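Local coordinates for protein ParA (PDB 3EZ9) that probably binds and hydrolyses ATP as a Walker-type ParA partition ATPase with an N-terminal helix-turn-helix domain, consistent with a role in DNA segregation, at residues 231-236 against 299-304; 38-43 against 87-92; 277-282 against 324-329. All coordinates share one frame; numbering follows the deposited sequence.

Contact 1: 231-236 against 299-304. Unlike the reference sequence in segment 231-236: Asn231 (reference Lys), Gln232 (reference Pro), Tyr233 (reference Ser), Ile235 (reference Val). With MG (magnesium ion), chain C.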
ATOM      1  N   ASN A 231     -15.840  23.750   7.932  1.00 52.93           N
ATOM      2  CA  ASN A 231     -16.259  22.586   7.147  1.00 49.66           C
ATOM      3  C   ASN A 231     -15.140  21.519   7.183  1.00 49.52           C
ATOM      4  O   ASN A 231     -13.967  21.813   6.962  1.00 47.75           O
ATOM      5  CB  ASN A 231     -16.538  23.048   5.723  1.00 50.49           C
ATOM      6  CG  ASN A 231     -17.116  21.972   4.856  1.00 52.86           C
ATOM      7  OD1 ASN A 231     -18.310  21.958   4.564  1.00 52.30           O
ATOM      8  ND2 ASN A 231     -16.271  21.073   4.417  1.00 51.13           N
ATOM      9  N   GLN A 232     -15.503  20.279   7.490  1.00 53.18           N
ATOM     10  CA  GLN A 232     -14.534  19.184   7.581  1.00 57.20           C
ATOM     11  C   GLN A 232     -13.744  18.845   6.310  1.00 55.38           C
ATOM     12  O   GLN A 232     -12.759  18.131   6.372  1.00 57.51           O
ATOM     13  CB  GLN A 232     -15.233  17.926   8.066  1.00 59.43           C
ATOM     14  CG  GLN A 232     -16.389  17.540   7.198  1.00 57.54           C
ATOM     15  CD  GLN A 232     -16.863  16.139   7.460  1.00 54.86           C
ATOM     16  OE1 GLN A 232     -18.004  15.790   7.146  1.00 56.08           O
ATOM     17  NE2 GLN A 232     -15.988  15.317   8.013  1.00 48.50           N
ATOM     18  N   TYR A 233     -14.180  19.338   5.160  1.00 56.97           N
ATOM     19  CA  TYR A 233     -13.471  19.098   3.904  1.00 56.01           C
ATOM     20  C   TYR A 233     -12.779  20.352   3.314  1.00 56.91           C
ATOM     21  O   TYR A 233     -12.168  20.286   2.242  1.00 55.35           O
ATOM     22  CB  TYR A 233     -14.430  18.501   2.880  1.00 55.06           C
ATOM     23  CG  TYR A 233     -15.005  17.199   3.341  1.00 54.41           C
ATOM     24  CD1 TYR A 233     -16.342  16.882   3.106  1.00 48.50           C
ATOM     25  CD2 TYR A 233     -14.213  16.282   4.028  1.00 58.67           C
ATOM     26  CE1 TYR A 233     -16.881  15.684   3.546  1.00 50.24           C
ATOM     27  CE2 TYR A 233     -14.737  15.069   4.479  1.00 60.09           C
ATOM     28  CZ  TYR A 233     -16.073  14.777   4.231  1.00 59.57           C
ATOM     29  OH  TYR A 233     -16.584  13.578   4.658  1.00 56.16           O
ATOM     30  N   GLU A 234     -12.860  21.487   4.008  1.00 47.90           N
ATOM     31  CA  GLU A 234     -12.206  22.686   3.512  1.00 42.10           C
ATOM     32  C   GLU A 234     -11.048  22.984   4.410  1.00 43.24           C
ATOM     33  O   GLU A 234     -10.395  24.025   4.273  1.00 40.38           O
ATOM     34  CB  GLU A 234     -13.139  23.888   3.535  1.00 44.71           C
ATOM     35  CG  GLU A 234     -14.395  23.752   2.702  1.00 45.40           C
ATOM     36  CD  GLU A 234     -15.280  24.950   2.895  1.00 51.73           C
ATOM     37  OE1 GLU A 234     -15.483  25.282   4.077  1.00 48.50           O
ATOM     38  OE2 GLU A 234     -15.758  25.562   1.908  1.00 57.83           O
ATOM     39  N   ILE A 235     -10.772  22.070   5.332  1.00 40.33           N
ATOM     40  CA  ILE A 235      -9.685  22.310   6.281  1.00 43.74           C
ATOM     41  C   ILE A 235      -8.260  22.301   5.721  1.00 43.92           C
ATOM     42  O   ILE A 235      -7.400  22.977   6.263  1.00 46.37           O
ATOM     43  CB  ILE A 235      -9.822  21.355   7.491  1.00 45.92           C
ATOM     44  CG1 ILE A 235     -11.175  21.611   8.160  1.00 47.22           C
ATOM     45  CG2 ILE A 235      -8.696  21.576   8.487  1.00 37.98           C
ATOM     46  CD1 ILE A 235     -11.508  20.621   9.182  1.00 71.57           C
ATOM     47  N   LEU A 236      -8.011  21.543   4.653  1.00 45.37           N
ATOM     48  CA  LEU A 236      -6.682  21.511   4.040  1.00 44.81           C
ATOM     49  C   LEU A 236      -6.470  22.878   3.398  1.00 45.22           C
ATOM     50  O   LEU A 236      -5.420  23.476   3.571  1.00 46.61           O
ATOM     51  CB  LEU A 236      -6.581  20.434   2.940  1.00 44.91           C
ATOM     52  CG  LEU A 236      -5.230  19.763   2.600  1.00 40.48           C
ATOM     53  CD1 LEU A 236      -5.170  19.457   1.140  1.00 36.27           C
ATOM     54  CD2 LEU A 236      -4.068  20.617   2.977  1.00 33.97           C
ATOM     55  N   GLU A 299     -18.938  13.708  -5.097  1.00 63.95           N
ATOM     56  CA  GLU A 299     -20.296  13.910  -4.607  1.00 61.80           C
ATOM     57  C   GLU A 299     -20.352  14.074  -3.088  1.00 57.88           C
ATOM     58  O   GLU A 299     -21.204  14.795  -2.581  1.00 51.13           O
ATOM     59  CB  GLU A 299     -21.206  12.763  -5.031  1.00 63.54           C
ATOM     60  CG  GLU A 299     -21.283  12.543  -6.519  1.00 73.76           C
ATOM     61  CD  GLU A 299     -22.290  11.470  -6.889  1.00 84.22           C
ATOM     62  OE1 GLU A 299     -22.190  10.903  -8.004  1.00 91.26           O
ATOM     63  OE2 GLU A 299     -23.189  11.200  -6.061  1.00 86.78           O
ATOM     64  N   GLN A 300     -19.463  13.411  -2.357  1.00 56.77           N
ATOM     65  CA  GLN A 300     -19.474  13.562  -0.904  1.00 60.50           C
ATOM     66  C   GLN A 300     -19.120  15.007  -0.531  1.00 60.00           C
ATOM     67  O   GLN A 300     -19.611  15.545   0.469  1.00 58.95           O
ATOM     68  CB  GLN A 300     -18.508  12.578  -0.237  1.00 60.74           C
ATOM     69  CG  GLN A 300     -19.040  11.150  -0.173  1.00 64.34           C
ATOM     70  CD  GLN A 300     -18.306  10.308   0.849  1.00 72.14           C
ATOM     71  OE1 GLN A 300     -18.279   9.081   0.763  1.00 81.63           O
ATOM     72  NE2 GLN A 300     -17.711  10.966   1.835  1.00 82.53           N
ATOM     73  N   LEU A 301     -18.271  15.639  -1.338  1.00 58.41           N
ATOM     74  CA  LEU A 301     -17.921  17.031  -1.086  1.00 54.32           C
ATOM     75  C   LEU A 301     -19.202  17.807  -1.366  1.00 56.46           C
ATOM     76  O   LEU A 301     -19.704  18.519  -0.499  1.00 51.71           O
ATOM     77  CB  LEU A 301     -16.792  17.481  -2.018  1.00 48.88           C
ATOM     78  CG  LEU A 301     -15.418  16.834  -1.776  1.00 50.93           C
ATOM     79  CD1 LEU A 301     -14.447  17.264  -2.867  1.00 41.07           C
ATOM     80  CD2 LEU A 301     -14.899  17.216  -0.382  1.00 41.67           C
ATOM     81  N   GLU A 302     -19.744  17.628  -2.572  1.00 58.01           N
ATOM     82  CA  GLU A 302     -20.986  18.286  -2.973  1.00 55.04           C
ATOM     83  C   GLU A 302     -22.045  18.173  -1.861  1.00 60.04           C
ATOM     84  O   GLU A 302     -22.777  19.116  -1.568  1.00 58.84           O
ATOM     85  CB  GLU A 302     -21.520  17.656  -4.264  1.00 45.91           C
ATOM     86  CG  GLU A 302     -20.602  17.775  -5.491  1.00 57.13           C
ATOM     87  CD  GLU A 302     -21.365  17.549  -6.800  1.00 59.18           C
ATOM     88  OE1 GLU A 302     -21.193  18.311  -7.779  1.00 68.44           O
ATOM     89  OE2 GLU A 302     -22.156  16.600  -6.854  1.00 61.28           O
ATOM     90  N   GLU A 303     -22.120  17.015  -1.225  1.00 64.57           N
ATOM     91  CA  GLU A 303     -23.101  16.831  -0.170  1.00 61.67           C
ATOM     92  C   GLU A 303     -22.809  17.697   1.036  1.00 55.15           C
ATOM     93  O   GLU A 303     -23.735  18.132   1.710  1.00 52.82           O
ATOM     94  CB  GLU A 303     -23.175  15.361   0.240  1.00 70.20           C
ATOM     95  CG  GLU A 303     -24.058  14.507  -0.668  1.00 77.47           C
ATOM     96  CD  GLU A 303     -23.801  13.028  -0.460  1.00 88.72           C
ATOM     97  OE1 GLU A 303     -23.606  12.622   0.708  1.00 89.83           O
ATOM     98  OE2 GLU A 303     -23.797  12.275  -1.459  1.00 87.78           O
ATOM     99  N   GLU A 304     -21.528  17.949   1.301  1.00 48.99           N
ATOM    100  CA  GLU A 304     -21.124  18.780   2.435  1.00 42.92           C
ATOM    101  C   GLU A 304     -21.244  20.264   2.062  1.00 46.72           C
ATOM    102  O   GLU A 304     -20.916  21.140   2.856  1.00 47.61           O
ATOM    103  CB  GLU A 304     -19.683  18.477   2.815  1.00 43.29           C
ATOM    104  CG  GLU A 304     -19.389  18.623   4.271  1.00 51.98           C
ATOM    105  CD  GLU A 304     -19.990  17.496   5.100  1.00 63.26           C
ATOM    106  OE1 GLU A 304     -19.968  17.597   6.347  1.00 67.12           O
ATOM    107  OE2 GLU A 304     -20.480  16.506   4.510  1.00 65.19           O
TER
HETATM  108 MG    MG C 402     -17.687  25.898   0.696  0.50 33.59          MG
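Tyr233 and Leu301 bring the two backbones to 7.0 Å between their CA atoms, where a type I turn spanning Asn231 to Glu234 meets the last turn of helix 294-303. The turn is closed by the bond from Glu234 N to Asn231 O and leads directly into helix 235-241, with Glu234 at its N-cap position. Tyr233 and Glu304 carry most of the contact, one from each segment. The CG of Tyr233 stands anti to its carbonyl carbon (chi1 -60°), which sends the ring across to the C-terminal end of the opposing helix. There Tyr233 CB rests 3.5 Å from Leu301 CD2, and this methyl meets the ring obliquely. Glu304 comes from the other segment at about a right angle to the tyrosine, its methylene CG 3.7 Å from Tyr233 CD1. The bend of Glu304 at chi2 (73°) carries its carboxylate past CE1 of the ring, the ring and carboxylate planes standing 66° apart. Within its own turn, Gln232 folds back over the tyrosine, with CG 3.8 Å above the ring plane and over its centre. The ring is thus placed by its own neighbour as well as by the helix. Gln300 is a looser partner, with NE2 4.0 Å from Tyr233 OH. Glu234 takes no part in the packing; its OE2 instead binds a magnesium ion at 2.3 Å. This is mixed apolar and polar packing at the periphery of the P-loop NTPase fold. Helix 261-269 completes the apolar side, with Leu264 against Tyr233 and Gln300 and Ala268 against Leu301. Asn265 of that helix fastens the turn through hydrogen bonds to Gln232 O and Leu236 N, while Trp219, on helix 219-226, also donates to Gln232 O.

Contact 2: 38-43 against 87-92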
ATOM      1  N   THR A  38      21.537  10.817  -5.601  1.00164.29           N
ATOM      2  CA  THR A  38      20.854  11.943  -6.240  1.00160.29           C
ATOM      3  C   THR A  38      21.940  12.846  -6.835  1.00157.63           C
ATOM      4  O   THR A  38      21.801  13.355  -7.949  1.00156.73           O
ATOM      5  CB  THR A  38      20.018  12.757  -5.208  1.00159.97           C
ATOM      6  OG1 THR A  38      19.097  11.883  -4.545  1.00160.93           O
ATOM      7  CG2 THR A  38      19.231  13.872  -5.897  1.00157.90           C
ATOM      8  N   GLU A  39      23.022  13.022  -6.075  1.00154.06           N
ATOM      9  CA  GLU A  39      24.166  13.840  -6.475  1.00148.59           C
ATOM     10  C   GLU A  39      23.756  15.247  -6.894  1.00144.85           C
ATOM     11  O   GLU A  39      24.100  15.673  -7.997  1.00143.20           O
ATOM     12  CB  GLU A  39      24.902  13.194  -7.654  1.00147.55           C
ATOM     13  CG  GLU A  39      25.117  11.702  -7.538  1.00150.00           C
ATOM     14  CD  GLU A  39      25.736  11.110  -8.787  1.00151.74           C
ATOM     15  OE1 GLU A  39      26.933  11.366  -9.036  1.00151.64           O
ATOM     16  OE2 GLU A  39      25.023  10.394  -9.525  1.00153.00           O
ATOM     17  N   TYR A  40      23.035  15.979  -6.047  1.00141.07           N
ATOM     18  CA  TYR A  40      22.655  17.305  -6.493  1.00136.27           C
ATOM     19  C   TYR A  40      23.292  18.554  -5.931  1.00133.16           C
ATOM     20  O   TYR A  40      22.896  19.102  -4.901  1.00130.74           O
ATOM     21  CB  TYR A  40      21.140  17.475  -6.503  1.00137.25           C
ATOM     22  CG  TYR A  40      20.695  17.822  -7.903  1.00137.18           C
ATOM     23  CD1 TYR A  40      20.337  16.823  -8.808  1.00136.77           C
ATOM     24  CD2 TYR A  40      20.769  19.136  -8.367  1.00137.45           C
ATOM     25  CE1 TYR A  40      20.079  17.119 -10.144  1.00139.52           C
ATOM     26  CE2 TYR A  40      20.510  19.449  -9.703  1.00139.42           C
ATOM     27  CZ  TYR A  40      20.168  18.435 -10.590  1.00140.66           C
ATOM     28  OH  TYR A  40      19.930  18.741 -11.918  1.00140.19           O
ATOM     29  N   TYR A  41      24.309  18.976  -6.663  1.00129.43           N
ATOM     30  CA  TYR A  41      25.079  20.179  -6.411  1.00123.92           C
ATOM     31  C   TYR A  41      25.707  20.220  -7.789  1.00119.93           C
ATOM     32  O   TYR A  41      26.910  19.997  -7.956  1.00118.31           O
ATOM     33  CB  TYR A  41      26.170  19.983  -5.356  1.00122.91           C
ATOM     34  CG  TYR A  41      26.624  21.291  -4.737  1.00125.79           C
ATOM     35  CD1 TYR A  41      25.756  22.043  -3.941  1.00128.10           C
ATOM     36  CD2 TYR A  41      27.908  21.804  -4.970  1.00126.38           C
ATOM     37  CE1 TYR A  41      26.147  23.280  -3.388  1.00126.19           C
ATOM     38  CE2 TYR A  41      28.313  23.041  -4.421  1.00126.95           C
ATOM     39  CZ  TYR A  41      27.424  23.771  -3.632  1.00126.41           C
ATOM     40  OH  TYR A  41      27.801  24.981  -3.084  1.00121.88           O
ATOM     41  N   GLN A  42      24.842  20.406  -8.782  1.00116.52           N
ATOM     42  CA  GLN A  42      25.247  20.467 -10.169  1.00111.95           C
ATOM     43  C   GLN A  42      26.224  21.614 -10.307  1.00108.59           C
ATOM     44  O   GLN A  42      26.069  22.659  -9.682  1.00105.11           O
ATOM     45  CB  GLN A  42      24.035  20.725 -11.078  1.00114.34           C
ATOM     46  CG  GLN A  42      23.535  19.519 -11.872  1.00114.67           C
ATOM     47  CD  GLN A  42      22.507  19.897 -12.943  1.00114.94           C
ATOM     48  OE1 GLN A  42      21.542  20.611 -12.668  1.00113.41           O
ATOM     49  NE2 GLN A  42      22.712  19.412 -14.166  1.00110.23           N
ATOM     50  N   THR A  43      27.234  21.402 -11.130  1.00107.08           N
ATOM     51  CA  THR A  43      28.244  22.406 -11.397  1.00103.75           C
ATOM     52  C   THR A  43      27.932  22.885 -12.805  1.00 97.93           C
ATOM     53  O   THR A  43      27.638  22.078 -13.682  1.00 98.13           O
ATOM     54  CB  THR A  43      29.650  21.779 -11.376  1.00107.99           C
ATOM     55  OG1 THR A  43      29.997  21.425 -10.032  1.00107.55           O
ATOM     56  CG2 THR A  43      30.680  22.740 -11.950  1.00107.50           C
ATOM     57  N   LEU A  87      28.989  27.474 -11.757  1.00 89.42           N
ATOM     58  CA  LEU A  87      27.837  28.234 -11.303  1.00 82.17           C
ATOM     59  C   LEU A  87      26.847  27.274 -10.672  1.00 75.78           C
ATOM     60  O   LEU A  87      26.702  26.137 -11.117  1.00 63.96           O
ATOM     61  CB  LEU A  87      27.189  28.985 -12.473  1.00 79.48           C
ATOM     62  CG  LEU A  87      28.067  29.964 -13.261  1.00 77.67           C
ATOM     63  CD1 LEU A  87      27.227  30.598 -14.360  1.00 79.42           C
ATOM     64  CD2 LEU A  87      28.628  31.034 -12.354  1.00 74.48           C
ATOM     65  N   THR A  88      26.168  27.729  -9.631  1.00 73.73           N
ATOM     66  CA  THR A  88      25.180  26.904  -8.958  1.00 75.70           C
ATOM     67  C   THR A  88      23.770  27.210  -9.511  1.00 74.16           C
ATOM     68  O   THR A  88      23.602  28.085 -10.362  1.00 75.09           O
ATOM     69  CB  THR A  88      25.211  27.172  -7.439  1.00 77.50           C
ATOM     70  OG1 THR A  88      24.334  28.261  -7.121  1.00 82.79           O
ATOM     71  CG2 THR A  88      26.613  27.567  -7.011  1.00 73.77           C
ATOM     72  N   ILE A  89      22.764  26.478  -9.048  1.00 67.65           N
ATOM     73  CA  ILE A  89      21.408  26.731  -9.496  1.00 62.94           C
ATOM     74  C   ILE A  89      21.052  28.204  -9.170  1.00 65.43           C
ATOM     75  O   ILE A  89      20.435  28.897  -9.989  1.00 66.83           O
ATOM     76  CB  ILE A  89      20.401  25.718  -8.825  1.00 67.23           C
ATOM     77  CG1 ILE A  89      20.376  24.401  -9.601  1.00 64.64           C
ATOM     78  CG2 ILE A  89      18.982  26.282  -8.791  1.00 63.82           C
ATOM     79  CD1 ILE A  89      21.659  23.626  -9.539  1.00 76.41           C
ATOM     80  N   GLN A  90      21.461  28.694  -7.996  1.00 61.94           N
ATOM     81  CA  GLN A  90      21.176  30.082  -7.606  1.00 61.99           C
ATOM     82  C   GLN A  90      21.926  31.081  -8.457  1.00 63.98           C
ATOM     83  O   GLN A  90      21.483  32.217  -8.664  1.00 57.67           O
ATOM     84  CB  GLN A  90      21.553  30.342  -6.154  1.00 55.64           C
ATOM     85  CG  GLN A  90      20.384  30.281  -5.235  1.00 62.91           C
ATOM     86  CD  GLN A  90      19.260  31.165  -5.696  1.00 67.23           C
ATOM     87  OE1 GLN A  90      19.474  32.330  -6.057  1.00 56.24           O
ATOM     88  NE2 GLN A  90      18.041  30.623  -5.682  1.00 72.50           N
ATOM     89  N   ASN A  91      23.098  30.668  -8.913  1.00 67.74           N
ATOM     90  CA  ASN A  91      23.904  31.528  -9.752  1.00 66.18           C
ATOM     91  C   ASN A  91      23.128  31.731 -11.039  1.00 63.27           C
ATOM     92  O   ASN A  91      22.908  32.872 -11.467  1.00 60.34           O
ATOM     93  CB  ASN A  91      25.251  30.864 -10.053  1.00 69.62           C
ATOM     94  CG  ASN A  91      26.212  30.921  -8.878  1.00 71.42           C
ATOM     95  OD1 ASN A  91      27.185  30.167  -8.828  1.00 73.53           O
ATOM     96  ND2 ASN A  91      25.957  31.828  -7.939  1.00 58.81           N
ATOM     97  N   VAL A  92      22.684  30.619 -11.629  1.00 54.58           N
ATOM     98  CA  VAL A  92      21.958  30.671 -12.891  1.00 50.55           C
ATOM     99  C   VAL A  92      20.625  31.382 -12.691  1.00 52.97           C
ATOM    100  O   VAL A  92      20.197  32.192 -13.524  1.00 41.69           O
ATOM    101  CB  VAL A  92      21.775  29.244 -13.475  1.00 55.76           C
ATOM    102  CG1 VAL A  92      21.111  29.313 -14.843  1.00 57.06           C
ATOM    103  CG2 VAL A  92      23.133  28.549 -13.600  1.00 48.50           C
TER
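Apolar contact between the loop 38-43 and the start of helix 89-98 centres on one methyl group, Ile89 CD1. It lies 4.1 Å from Gln42 CB and, on the tyrosine side, 4.3 Å from Tyr40 CE2, where it meets the ring at the edge, near its plane. Ile89 has CG1 beside its backbone N and turns at chi2 (67°), which brings CD1 nearer the loop than the direction of its CB would suggest. The touch is light.

Backbone proximity supplies the rest. Thr43 and Leu87 have the closest CA atoms, 5.8 Å apart, and no hydrogen bond links the two segments; the neighbouring residue Phe44 makes the backbone bond to Leu87.

The side-chain hydrogen bonds lie mostly within each segment. In the loop, Tyr40 OH donates to Gln42 OE1 at 2.6 Å from well above the carbonyl plane, tying together the two side chains that Ile89 CD1 touches. In the other segment, Thr88 is the N-cap of the helix: Asn91 N donates to its OG1 at 3.2 Å, while the bond from Gln90 N is weak. In return Thr88 N donates to Asn91 OD1 at 2.8 Å, with an N-H...O angle of 161°. Asn91 ND2 has a further bond to Tyr72 OH, which joins the cap to the residues ahead of strand 76-79.

Leu87 turns away from the loop to pack on Val49 of helix 46-51 and on Phe74. The reciprocal pair Thr88 and Asn91 is a capping box, here starting helix 89-98 just after the two-stranded hairpin of what is, by family, a helix-turn-helix domain.

Contact 3: 277-282 against 324-329; sequences TPPAQV and RDHETS
Pro279 lies over one face of the His326 ring in a CH-pi contact, where the loop leaving strand 272-277 of the P-loop NTPase sheet meets the first turn of helix 324-337. Pro279 CB stands 3.4 Å from the ring centroid and 14° off the ring normal, and the two side chains cross obliquely. His326 has CG beside its backbone N (chi1 -56°), which swings the imidazole out from its helix with one face toward Pro279. Next to this CH-pi contact, Asp325 presents its methylene to the loop backbone: Asp325 CB packs 3.4 Å from Gln281 N and also against Pro279 O. Gln281 reaches out in an extended chain to the edge of the Arg324 guanidinium, amide and guanidinium planes lying 77° apart. Arg324, bent at chi2, also makes a long salt bridge with Asp325. The end of the Gln281 side chain approaches Asp27 and Asp30 of the second subunit, so this corner borders the dimer contact. Deeper in, Ser329 is buried against Phe284 of helix 281-292, and its OG lies 2.7 Å from both Pro279 O and Asp325 O, two acceptors within reach of a single hydroxyl proton.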
ATOM      1  N   THR A 277      -0.055   6.259 -14.151  1.00 80.80           N
ATOM      2  CA  THR A 277      -0.616   4.947 -14.516  1.00 80.97           C
ATOM      3  C   THR A 277       0.451   3.884 -14.762  1.00 79.18           C
ATOM      4  O   THR A 277       1.226   3.984 -15.714  1.00 74.26           O
ATOM      5  CB  THR A 277      -1.475   5.048 -15.805  1.00 82.84           C
ATOM      6  OG1 THR A 277      -2.417   6.127 -15.688  1.00 72.61           O
ATOM      7  CG2 THR A 277      -2.219   3.751 -16.039  1.00 85.23           C
ATOM      8  N   PRO A 278       0.485   2.840 -13.917  1.00 83.37           N
ATOM      9  CA  PRO A 278       1.433   1.719 -13.978  1.00 86.30           C
ATOM     10  C   PRO A 278       1.279   0.782 -15.179  1.00 88.94           C
ATOM     11  O   PRO A 278       0.162   0.415 -15.560  1.00 87.92           O
ATOM     12  CB  PRO A 278       1.182   0.990 -12.661  1.00 86.58           C
ATOM     13  CG  PRO A 278       0.659   2.069 -11.761  1.00 87.82           C
ATOM     14  CD  PRO A 278      -0.301   2.767 -12.678  1.00 86.85           C
ATOM     15  N   PRO A 279       2.412   0.366 -15.775  1.00 90.08           N
ATOM     16  CA  PRO A 279       2.462  -0.535 -16.937  1.00 91.53           C
ATOM     17  C   PRO A 279       1.921  -1.977 -16.722  1.00 89.41           C
ATOM     18  O   PRO A 279       1.262  -2.543 -17.598  1.00 86.68           O
ATOM     19  CB  PRO A 279       3.943  -0.504 -17.318  1.00 92.45           C
ATOM     20  CG  PRO A 279       4.630  -0.331 -15.981  1.00 89.78           C
ATOM     21  CD  PRO A 279       3.773   0.743 -15.343  1.00 89.17           C
ATOM     22  N   ALA A 280       2.198  -2.565 -15.562  1.00 89.70           N
ATOM     23  CA  ALA A 280       1.727  -3.915 -15.248  1.00 95.43           C
ATOM     24  C   ALA A 280       0.222  -4.064 -15.441  1.00100.72           C
ATOM     25  O   ALA A 280      -0.550  -3.349 -14.810  1.00103.28           O
ATOM     26  CB  ALA A 280       2.075  -4.261 -13.813  1.00 84.40           C
ATOM     27  N   GLN A 281      -0.198  -5.000 -16.294  1.00107.31           N
ATOM     28  CA  GLN A 281      -1.627  -5.238 -16.539  1.00111.19           C
ATOM     29  C   GLN A 281      -2.359  -5.493 -15.216  1.00111.84           C
ATOM     30  O   GLN A 281      -3.586  -5.391 -15.125  1.00107.61           O
ATOM     31  CB  GLN A 281      -1.823  -6.450 -17.462  1.00115.51           C
ATOM     32  CG  GLN A 281      -3.289  -6.747 -17.797  1.00121.63           C
ATOM     33  CD  GLN A 281      -3.497  -8.087 -18.498  1.00123.46           C
ATOM     34  OE1 GLN A 281      -3.149  -9.140 -17.965  1.00125.60           O
ATOM     35  NE2 GLN A 281      -4.075  -8.050 -19.695  1.00123.26           N
ATOM     36  N   VAL A 282      -1.589  -5.827 -14.188  1.00112.13           N
ATOM     37  CA  VAL A 282      -2.143  -6.089 -12.871  1.00109.63           C
ATOM     38  C   VAL A 282      -2.558  -4.775 -12.207  1.00110.47           C
ATOM     39  O   VAL A 282      -3.695  -4.647 -11.743  1.00110.23           O
ATOM     40  CB  VAL A 282      -1.098  -6.775 -11.973  1.00109.13           C
ATOM     41  CG1 VAL A 282      -1.745  -7.245 -10.680  1.00107.76           C
ATOM     42  CG2 VAL A 282      -0.443  -7.919 -12.724  1.00107.40           C
ATOM     43  N   ARG A 324       4.972  -7.153 -22.436  1.00142.85           N
ATOM     44  CA  ARG A 324       3.684  -7.275 -23.121  1.00141.34           C
ATOM     45  C   ARG A 324       2.672  -6.279 -22.559  1.00139.30           C
ATOM     46  O   ARG A 324       1.978  -5.586 -23.309  1.00136.20           O
ATOM     47  CB  ARG A 324       3.158  -8.711 -22.978  1.00142.72           C
ATOM     48  CG  ARG A 324       1.768  -8.971 -23.560  1.00146.56           C
ATOM     49  CD  ARG A 324       0.664  -8.767 -22.518  1.00150.98           C
ATOM     50  NE  ARG A 324      -0.678  -8.961 -23.075  1.00154.46           N
ATOM     51  CZ  ARG A 324      -1.811  -8.717 -22.419  1.00154.75           C
ATOM     52  NH1 ARG A 324      -1.779  -8.266 -21.171  1.00153.01           N
ATOM     53  NH2 ARG A 324      -2.982  -8.915 -23.018  1.00152.99           N
ATOM     54  N   ASP A 325       2.609  -6.211 -21.232  1.00137.72           N
ATOM     55  CA  ASP A 325       1.695  -5.317 -20.526  1.00136.63           C
ATOM     56  C   ASP A 325       1.958  -3.849 -20.883  1.00136.68           C
ATOM     57  O   ASP A 325       1.081  -3.153 -21.405  1.00137.36           O
ATOM     58  CB  ASP A 325       1.856  -5.507 -19.013  1.00134.44           C
ATOM     59  CG  ASP A 325       2.031  -6.962 -18.623  1.00131.73           C
ATOM     60  OD1 ASP A 325       1.088  -7.755 -18.840  1.00129.43           O
ATOM     61  OD2 ASP A 325       3.116  -7.311 -18.105  1.00129.88           O
ATOM     62  N   HIS A 326       3.177  -3.397 -20.586  1.00135.18           N
ATOM     63  CA  HIS A 326       3.626  -2.026 -20.841  1.00130.72           C
ATOM     64  C   HIS A 326       3.187  -1.525 -22.212  1.00131.72           C
ATOM     65  O   HIS A 326       2.423  -0.567 -22.317  1.00132.18           O
ATOM     66  CB  HIS A 326       5.155  -1.953 -20.743  1.00124.53           C
ATOM     67  CG  HIS A 326       5.706  -2.432 -19.434  1.00117.72           C
ATOM     68  ND1 HIS A 326       5.247  -3.570 -18.801  1.00116.11           N
ATOM     69  CD2 HIS A 326       6.697  -1.942 -18.652  1.00115.49           C
ATOM     70  CE1 HIS A 326       5.930  -3.760 -17.687  1.00114.60           C
ATOM     71  NE2 HIS A 326       6.816  -2.786 -17.573  1.00120.24           N
ATOM     72  N   GLU A 327       3.684  -2.185 -23.253  1.00132.46           N
ATOM     73  CA  GLU A 327       3.376  -1.842 -24.638  1.00135.29           C
ATOM     74  C   GLU A 327       1.877  -1.816 -24.942  1.00136.96           C
ATOM     75  O   GLU A 327       1.432  -1.072 -25.826  1.00137.84           O
ATOM     76  CB  GLU A 327       4.070  -2.836 -25.567  1.00136.27           C
ATOM     77  CG  GLU A 327       5.586  -2.747 -25.538  1.00138.93           C
ATOM     78  CD  GLU A 327       6.257  -4.076 -25.824  1.00139.23           C
ATOM     79  OE1 GLU A 327       5.826  -4.773 -26.768  1.00140.17           O
ATOM     80  OE2 GLU A 327       7.220  -4.417 -25.103  1.00137.38           O
ATOM     81  N   THR A 328       1.109  -2.630 -24.213  1.00136.41           N
ATOM     82  CA  THR A 328      -0.344  -2.717 -24.396  1.00133.88           C
ATOM     83  C   THR A 328      -1.087  -1.695 -23.541  1.00128.12           C
ATOM     84  O   THR A 328      -2.126  -1.174 -23.942  1.00124.97           O
ATOM     85  CB  THR A 328      -0.876  -4.119 -24.023  1.00138.25           C
ATOM     86  OG1 THR A 328      -0.163  -5.115 -24.771  1.00143.23           O
ATOM     87  CG2 THR A 328      -2.374  -4.222 -24.327  1.00135.05           C
ATOM     88  N   SER A 329      -0.548  -1.422 -22.359  1.00123.78           N
ATOM     89  CA  SER A 329      -1.147  -0.467 -21.439  1.00122.37           C
ATOM     90  C   SER A 329      -1.097   0.963 -21.986  1.00120.14           C
ATOM     91  O   SER A 329      -2.089   1.693 -21.924  1.00120.10           O
ATOM     92  CB  SER A 329      -0.431  -0.521 -20.085  1.00123.29           C
ATOM     93  OG  SER A 329      -0.433  -1.835 -19.548  1.00123.96           O
TER

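In the fold
None of the three contacts lies in the deep core: contact 1 is partly buried, while contacts 2 and 3 are at the surface. Contacts 1 and 3 are linked through consecutive helices, 281-292 and 294-303, and their segments alternate along the chain, though their centres are 34 Å apart. Contact 2 belongs to the helix-turn-helix range and sits across the chain's centre from contact 1, about 42 Å between centres. Chemistry follows place: contact 1 rests on an aromatic ring meeting a leucine methyl and a glutamate side chain, contact 2 on one methyl beside segments whose side-chain hydrogen bonds are mostly internal, and contact 3 on a proline CH-pi contact, with Gln281 near the second subunit.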